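PDB 4EGW: magnesium transport protein CorA from Methanocaldococcus jannaschii, which mediates the influx of magnesium ions as a homopentameric channel that opens when cytoplasmic magnesium is low and closes when it is high. Local coordinates for residues A[88-91]-A[96-99]; A[109-114]-A[210-215]; A[115-118]-A[123-126]. All coordinates share one frame; numbering follows the deposited sequence.

Interaction 1 of 3, residues A[88-91]-A[96-99]; sequences RVEE and YLII
Arg88 lays its guanidinium group over the side chain of Ile99, whose CG1 sits beneath the centre of one face, with Arg88 CZ and Ile99 CG1 3.7 Å apart. Arg88 CG is tucked between the backbone N and the carbonyl carbon (chi1 61°), and the chain then runs extended to NE, which carries the guanidinium alongside Ile99. Arginine suits this place because its flat face tolerates an apolar neighbour while its nitrogens find polar partners: NH2 makes a salt bridge with Glu85, and NH1 a weak hydrogen bond to Ile86 O. Glu90 and Leu97 share this side of the sheet, their CB atoms 4.4 Å apart. Val89 and Ile98, a non-hydrogen-bonded pair, occupy the other side, where both touch Val219. Near the turn, Glu91 and Tyr96 lie alongside each other, carboxylate and ring planes 25° apart; Glu91 OE1 stays 3.6 Å from Tyr96 OH, an approach without a hydrogen bond. The backbones are joined by Ile99 N to Arg88 O at 3.0 Å and by Glu90 N to Leu97 O, nearly straight (169°). Were an alanine here instead of Arg88, Glu85 would probably lose its cationic mate and Ile99 CG1 its cover. The chemistry implies a beta hairpin held by backbone hydrogen bonds, with Val89 and Ile98 apolar toward helix 193-225, while the other face mixes Leu97 and Ile99, against Ile79 of helix 74-80, with the charges of Arg88 and Glu90.

Interaction 2 of 3, residues A[109-114]-A[210-215]; sequences ITTTSL and HKSLIA
Thr111 and Ser212 carry this contact alone, joining strand 110-119 to helix 193-225 through two small side chains whose CA atoms stand 6.9 Å apart. The polar part is one hydroxyl-to-hydroxyl hydrogen bond, Thr111 OG1 to Ser212 OG, modelled at a very short 2.3 Å; either oxygen could be the donor, and so short a value is best not read as exact. Both torsions serve it. Thr111 OG1 lies between its backbone N and carbonyl carbon (chi1 68°), while Ser212 OG stands beside its own N, anti to the carbonyl carbon (chi1 -81°). The serine hydroxyl also has a weak hydrogen bond to Tyr208 O one helical turn earlier, which ties it back to its own helix.

The apolar part is one methyl: Thr111 CG2 lies 3.7 Å from Ser212 CB, beside the hydroxyl pair. The contact buries 80 Å² in all. Compact residues suit a place where strand and helix come this near, because each offers a hydroxyl on a single-carbon arm. Tyr169 of helix 156-186 and Lys101 of the adjoining strand 96-104 touch both residues, so the pair is buried. Chemically, the contact amounts to a single polar link where the sheet meets the long helix: with the short distance taken cautiously, the pairing probably gives each buried hydroxyl a polar partner, Ser212 OG having Tyr208 O as a second, weak one.

Interaction 3 of 3, residues A[115-118]-A[123-126]; sequences GIYI and LLTI
Leu123 reaches across to two isoleucines at once: its CD2 packs against Ile118 CG1 at 3.4 Å and Ile116 CG2 at 3.7 Å. Leu123 CG stands anti to its backbone N (chi1 -170°), which turns the branched end across the neighbouring strand. On the other face of the sheet the Tyr117 ring meets Ile126 at its edge, CE1 to CG2 3.3 Å. Beside them Gly115 takes the position where any side chain would be crowded: a CB would press on both that methyl group and the ring, so glycine suits the place.

Between these two layers of side chains the strands run antiparallel, 164° apart in direction. Gly115 pairs with Ile126 through Ile126 N to Gly115 O at 2.7 Å, almost straight at 173°, and by a weak bond from Gly115 N to Ile126 O. Tyr117 and Leu124 pair both ways, Leu124 N to Tyr117 O at 2.8 Å, while Ile116 with Thr125 and Ile118 with Leu123 are non-hydrogen-bonded pairs.

Further out, polar anchors fix the ends of side chains. Tyr117 OH bonds to Asp76 O and Gly80 N, and Thr125 OG1 to Asp54 and Trp52 NE1, so two buried hydroxyls are satisfied. The beta hairpin lies inside the mixed sheet, strand 96-104 flanking one strand and strand 51-56 the other, with helix 156-186 against Ile116, Leu123 and Thr125 and helix 74-80 against Tyr117 and Leu124.

How the interactions relate
The three contacts share one mixed sheet. Interactions 1 and 3, with centres about 9 Å apart, are successive antiparallel hairpins whose inner strands, 96-104 and 110-119, are neighbours: Ile98 O lies 2.5 Å from Ile116 N, probably a hydrogen bond, and Leu97 CD1 packs 3.4 Å from Tyr117 CE1. Interaction 2 uses the earlier part of strand 110-119, its centre about 17 Å from that of interaction 3, and carries the strand to helix 193-225, which also receives Val89 and Ile98. A hexane-1,6-diol, probably from the crystallisation liquor, hydrogen-bonds to Glu91 N. A bound 1,4-butanediol lies about 8 Å from the Glu90 side chain, and one about 9 Å from that of Tyr117, whose partner Asp76 lines a butanediol pocket.

Interaction 1 of 3, residues A[88-91]-A[96-99]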
loop_
_atom_site.group_PDB
_atom_site.type_symbol
_atom_site.label_atom_id
_atom_site.label_comp_id
_atom_site.label_asym_id
_atom_site.label_seq_id
_atom_site.Cartn_x
_atom_site.Cartn_y
_atom_site.Cartn_z
ATOM N N ARG A 88 -22.082 3.680 -5.609
ATOM C CA ARG A 88 -22.583 3.877 -6.947
ATOM C C ARG A 88 -22.223 5.282 -7.369
ATOM O O ARG A 88 -21.655 6.047 -6.599
ATOM C CB ARG A 88 -24.099 3.731 -6.946
ATOM C CG ARG A 88 -24.785 4.751 -6.063
ATOM C CD ARG A 88 -26.184 4.312 -5.756
ATOM N NE ARG A 88 -26.784 5.139 -4.719
ATOM C CZ ARG A 88 -26.719 4.873 -3.419
ATOM N NH1 ARG A 88 -26.072 3.796 -2.993
ATOM N NH2 ARG A 88 -27.302 5.685 -2.548
ATOM N N VAL A 89 -22.590 5.627 -8.590
ATOM C CA VAL A 89 -22.527 7.002 -9.023
ATOM C C VAL A 89 -23.942 7.411 -9.388
ATOM O O VAL A 89 -24.617 6.723 -10.158
ATOM C CB VAL A 89 -21.633 7.171 -10.253
ATOM C CG1 VAL A 89 -21.411 8.656 -10.535
ATOM C CG2 VAL A 89 -20.314 6.464 -10.049
ATOM N N GLU A 90 -24.396 8.520 -8.816
ATOM C CA GLU A 90 -25.716 9.044 -9.131
ATOM C C GLU A 90 -25.580 10.399 -9.812
ATOM O O GLU A 90 -24.642 11.148 -9.532
ATOM C CB GLU A 90 -26.578 9.147 -7.871
ATOM C CG GLU A 90 -26.920 7.809 -7.255
ATOM C CD GLU A 90 -28.267 7.827 -6.576
ATOM O OE1 GLU A 90 -28.699 8.918 -6.140
ATOM O OE2 GLU A 90 -28.901 6.751 -6.496
ATOM N N GLU A 91 -26.504 10.713 -10.716
ATOM C CA GLU A 91 -26.377 11.941 -11.490
ATOM C C GLU A 91 -27.062 13.156 -10.880
ATOM O O GLU A 91 -27.749 13.073 -9.862
ATOM C CB GLU A 91 -26.845 11.736 -12.928
ATOM C CG GLU A 91 -25.759 12.034 -13.939
ATOM C CD GLU A 91 -26.199 13.023 -14.992
ATOM O OE1 GLU A 91 -25.763 14.193 -14.925
ATOM O OE2 GLU A 91 -26.978 12.629 -15.886
ATOM N N TYR A 96 -22.858 16.165 -8.149
ATOM C CA TYR A 96 -22.487 14.762 -8.375
ATOM C C TYR A 96 -22.345 13.996 -7.066
ATOM O O TYR A 96 -21.950 14.564 -6.044
ATOM C CB TYR A 96 -21.196 14.644 -9.190
ATOM C CG TYR A 96 -21.452 14.632 -10.673
ATOM C CD1 TYR A 96 -21.949 13.495 -11.295
ATOM C CD2 TYR A 96 -21.229 15.762 -11.448
ATOM C CE1 TYR A 96 -22.209 13.473 -12.651
ATOM C CE2 TYR A 96 -21.481 15.753 -12.811
ATOM C CZ TYR A 96 -21.972 14.603 -13.408
ATOM O OH TYR A 96 -22.229 14.572 -14.762
ATOM N N LEU A 97 -22.678 12.708 -7.096
ATOM C CA LEU A 97 -22.601 11.887 -5.890
ATOM C C LEU A 97 -21.932 10.550 -6.131
ATOM O O LEU A 97 -22.363 9.774 -6.984
ATOM C CB LEU A 97 -23.990 11.655 -5.272
ATOM C CG LEU A 97 -24.046 10.730 -4.039
ATOM C CD1 LEU A 97 -23.172 11.242 -2.902
ATOM C CD2 LEU A 97 -25.470 10.537 -3.547
ATOM N N ILE A 98 -20.876 10.287 -5.367
ATOM C CA ILE A 98 -20.273 8.966 -5.333
ATOM C C ILE A 98 -20.384 8.386 -3.936
ATOM O O ILE A 98 -19.969 8.997 -2.949
ATOM C CB ILE A 98 -18.782 8.962 -5.750
ATOM C CG1 ILE A 98 -18.547 9.839 -6.989
ATOM C CG2 ILE A 98 -18.293 7.514 -5.967
ATOM C CD1 ILE A 98 -18.388 11.310 -6.683
ATOM N N ILE A 99 -20.984 7.211 -3.869
ATOM C CA ILE A 99 -20.973 6.403 -2.672
ATOM C C ILE A 99 -19.808 5.448 -2.858
ATOM O O ILE A 99 -19.577 4.939 -3.958
ATOM C CB ILE A 99 -22.293 5.594 -2.530
ATOM C CG1 ILE A 99 -23.515 6.530 -2.578
ATOM C CG2 ILE A 99 -22.275 4.725 -1.257
ATOM C CD1 ILE A 99 -23.513 7.615 -1.518
#

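Interaction 2 of 3, residues A[109-114]-A[210-215]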
loop_
_atom_site.group_PDB
_atom_site.type_symbol
_atom_site.label_atom_id
_atom_site.label_comp_id
_atom_site.label_asym_id
_atom_site.label_seq_id
_atom_site.Cartn_x
_atom_site.Cartn_y
_atom_site.Cartn_z
ATOM N N ILE A 109 -12.525 -6.105 11.432
ATOM C CA ILE A 109 -12.623 -5.161 10.321
ATOM C C ILE A 109 -13.800 -5.446 9.394
ATOM O O ILE A 109 -14.134 -6.602 9.126
ATOM C CB ILE A 109 -11.347 -5.156 9.471
ATOM C CG1 ILE A 109 -10.129 -4.761 10.311
ATOM C CG2 ILE A 109 -11.505 -4.209 8.294
ATOM C CD1 ILE A 109 -9.621 -5.868 11.210
ATOM N N THR A 110 -14.426 -4.381 8.909
ATOM C CA THR A 110 -15.466 -4.470 7.883
ATOM C C THR A 110 -15.333 -3.231 6.996
ATOM O O THR A 110 -14.314 -2.549 7.051
ATOM C CB THR A 110 -16.902 -4.597 8.467
ATOM O OG1 THR A 110 -17.248 -3.411 9.194
ATOM C CG2 THR A 110 -17.021 -5.822 9.382
ATOM N N THR A 111 -16.322 -2.955 6.152
ATOM C CA THR A 111 -16.290 -1.736 5.359
ATOM C C THR A 111 -17.500 -0.876 5.648
ATOM O O THR A 111 -18.472 -1.336 6.242
ATOM C CB THR A 111 -16.252 -2.011 3.865
ATOM O OG1 THR A 111 -17.495 -2.582 3.457
ATOM C CG2 THR A 111 -15.113 -2.943 3.524
ATOM N N THR A 112 -17.412 0.383 5.238
ATOM C CA THR A 112 -18.386 1.395 5.593
ATOM C C THR A 112 -18.474 2.400 4.446
ATOM O O THR A 112 -17.475 2.715 3.803
ATOM C CB THR A 112 -17.941 2.131 6.874
ATOM O OG1 THR A 112 -19.033 2.888 7.427
ATOM C CG2 THR A 112 -16.774 3.065 6.566
ATOM N N SER A 113 -19.674 2.904 4.188
ATOM C CA SER A 113 -19.883 3.793 3.054
ATOM C C SER A 113 -19.660 5.263 3.368
ATOM O O SER A 113 -19.961 5.763 4.463
ATOM C CB SER A 113 -21.271 3.587 2.448
ATOM O OG SER A 113 -21.337 2.363 1.734
ATOM N N LEU A 114 -19.104 5.957 2.388
ATOM C CA LEU A 114 -19.048 7.399 2.443
ATOM C C LEU A 114 -19.641 7.952 1.173
ATOM O O LEU A 114 -19.494 7.363 0.102
ATOM C CB LEU A 114 -17.616 7.900 2.626
ATOM C CG LEU A 114 -16.465 7.392 1.760
ATOM C CD1 LEU A 114 -16.940 6.681 0.529
ATOM C CD2 LEU A 114 -15.563 8.557 1.386
ATOM N N HIS A 210 -14.960 -8.155 -0.095
ATOM C CA HIS A 210 -15.178 -8.659 -1.430
ATOM C C HIS A 210 -16.406 -8.002 -2.037
ATOM O O HIS A 210 -16.375 -7.484 -3.160
ATOM C CB HIS A 210 -15.306 -10.164 -1.422
ATOM C CG HIS A 210 -15.068 -10.772 -2.762
ATOM N ND1 HIS A 210 -16.093 -11.051 -3.646
ATOM C CD2 HIS A 210 -13.922 -11.127 -3.389
ATOM C CE1 HIS A 210 -15.586 -11.568 -4.749
ATOM N NE2 HIS A 210 -14.270 -11.626 -4.619
ATOM N N LYS A 211 -17.488 -8.019 -1.272
ATOM C CA LYS A 211 -18.689 -7.280 -1.620
ATOM C C LYS A 211 -18.315 -5.833 -1.949
ATOM O O LYS A 211 -18.694 -5.306 -2.999
ATOM C CB LYS A 211 -19.650 -7.300 -0.432
ATOM C CG LYS A 211 -21.052 -7.775 -0.732
ATOM C CD LYS A 211 -21.941 -7.529 0.485
ATOM C CE LYS A 211 -23.422 -7.622 0.163
ATOM N NZ LYS A 211 -24.238 -7.020 1.264
ATOM N N SER A 212 -17.554 -5.210 -1.049
ATOM C CA SER A 212 -17.222 -3.788 -1.156
ATOM C C SER A 212 -16.411 -3.498 -2.399
ATOM O O SER A 212 -16.744 -2.605 -3.172
ATOM C CB SER A 212 -16.437 -3.316 0.073
ATOM O OG SER A 212 -17.295 -3.030 1.164
ATOM N N LEU A 213 -15.338 -4.259 -2.577
ATOM C CA LEU A 213 -14.455 -4.095 -3.714
ATOM C C LEU A 213 -15.217 -4.344 -4.993
ATOM O O LEU A 213 -14.925 -3.750 -6.026
ATOM C CB LEU A 213 -13.278 -5.052 -3.591
ATOM C CG LEU A 213 -12.459 -4.730 -2.338
ATOM C CD1 LEU A 213 -11.640 -5.915 -1.865
ATOM C CD2 LEU A 213 -11.577 -3.528 -2.587
ATOM N N ILE A 214 -16.207 -5.224 -4.930
ATOM C CA ILE A 214 -17.069 -5.416 -6.075
ATOM C C ILE A 214 -17.779 -4.094 -6.365
ATOM O O ILE A 214 -17.652 -3.533 -7.456
ATOM C CB ILE A 214 -18.093 -6.528 -5.845
ATOM C CG1 ILE A 214 -17.398 -7.881 -5.790
ATOM C CG2 ILE A 214 -19.066 -6.557 -6.986
ATOM C CD1 ILE A 214 -16.669 -8.200 -7.066
ATOM N N ALA A 215 -18.486 -3.582 -5.362
ATOM C CA ALA A 215 -19.300 -2.379 -5.511
ATOM C C ALA A 215 -18.471 -1.129 -5.838
ATOM O O ALA A 215 -18.910 -0.265 -6.607
ATOM C CB ALA A 215 -20.129 -2.160 -4.261
#

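Interaction 3 of 3, residues A[115-118]-A[123-126]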
loop_
_atom_site.group_PDB
_atom_site.type_symbol
_atom_site.label_atom_id
_atom_site.label_comp_id
_atom_site.label_asym_id
_atom_site.label_seq_id
_atom_site.Cartn_x
_atom_site.Cartn_y
_atom_site.Cartn_z
ATOM N N GLY A 115 -20.389 9.037 1.311
ATOM C CA GLY A 115 -20.806 9.806 0.164
ATOM C C GLY A 115 -19.748 10.816 -0.224
ATOM O O GLY A 115 -19.118 11.451 0.632
ATOM N N ILE A 116 -19.595 11.007 -1.524
ATOM C CA ILE A 116 -18.724 12.041 -2.030
ATOM C C ILE A 116 -19.525 12.871 -3.011
ATOM O O ILE A 116 -19.883 12.391 -4.087
ATOM C CB ILE A 116 -17.576 11.402 -2.792
ATOM C CG1 ILE A 116 -16.714 10.587 -1.832
ATOM C CG2 ILE A 116 -16.778 12.458 -3.540
ATOM C CD1 ILE A 116 -15.614 9.819 -2.521
ATOM N N TYR A 117 -19.790 14.123 -2.666
ATOM C CA TYR A 117 -20.575 14.968 -3.553
ATOM C C TYR A 117 -19.651 15.931 -4.277
ATOM O O TYR A 117 -18.726 16.484 -3.684
ATOM C CB TYR A 117 -21.628 15.753 -2.772
ATOM C CG TYR A 117 -22.606 14.915 -1.974
ATOM C CD1 TYR A 117 -22.164 14.065 -0.973
ATOM C CD2 TYR A 117 -23.973 15.003 -2.196
ATOM C CE1 TYR A 117 -23.048 13.313 -0.227
ATOM C CE2 TYR A 117 -24.871 14.255 -1.454
ATOM C CZ TYR A 117 -24.401 13.411 -0.467
ATOM O OH TYR A 117 -25.280 12.648 0.281
ATOM N N ILE A 118 -19.890 16.140 -5.560
ATOM C CA ILE A 118 -19.108 17.126 -6.287
ATOM C C ILE A 118 -19.975 18.217 -6.870
ATOM O O ILE A 118 -20.728 17.987 -7.811
ATOM C CB ILE A 118 -18.338 16.479 -7.422
ATOM C CG1 ILE A 118 -17.354 15.469 -6.840
ATOM C CG2 ILE A 118 -17.644 17.538 -8.244
ATOM C CD1 ILE A 118 -16.439 14.876 -7.853
ATOM N N LEU A 123 -15.495 19.435 -3.791
ATOM C CA LEU A 123 -15.517 18.007 -3.485
ATOM C C LEU A 123 -15.806 17.865 -1.995
ATOM O O LEU A 123 -14.961 18.192 -1.161
ATOM C CB LEU A 123 -14.152 17.389 -3.802
ATOM C CG LEU A 123 -13.890 15.874 -3.804
ATOM C CD1 LEU A 123 -14.212 15.199 -2.472
ATOM C CD2 LEU A 123 -14.615 15.178 -4.932
ATOM N N LEU A 124 -16.992 17.365 -1.663
ATOM C CA LEU A 124 -17.350 17.095 -0.284
ATOM C C LEU A 124 -17.330 15.595 -0.051
ATOM O O LEU A 124 -17.979 14.844 -0.776
ATOM C CB LEU A 124 -18.742 17.648 0.040
ATOM C CG LEU A 124 -19.413 17.104 1.318
ATOM C CD1 LEU A 124 -18.630 17.442 2.568
ATOM C CD2 LEU A 124 -20.869 17.572 1.481
ATOM N N THR A 125 -16.565 15.170 0.950
ATOM C CA THR A 125 -16.541 13.778 1.380
ATOM C C THR A 125 -17.277 13.690 2.686
ATOM O O THR A 125 -16.860 14.277 3.679
ATOM C CB THR A 125 -15.128 13.284 1.676
ATOM O OG1 THR A 125 -14.530 14.130 2.670
ATOM C CG2 THR A 125 -14.277 13.293 0.419
ATOM N N ILE A 126 -18.369 12.946 2.695
ATOM C CA ILE A 126 -19.177 12.851 3.890
ATOM C C ILE A 126 -19.264 11.404 4.389
ATOM O O ILE A 126 -19.611 10.482 3.636
ATOM C CB ILE A 126 -20.572 13.457 3.652
ATOM C CG1 ILE A 126 -21.372 13.480 4.951
ATOM C CG2 ILE A 126 -21.309 12.716 2.542
ATOM C CD1 ILE A 126 -21.824 14.869 5.333
#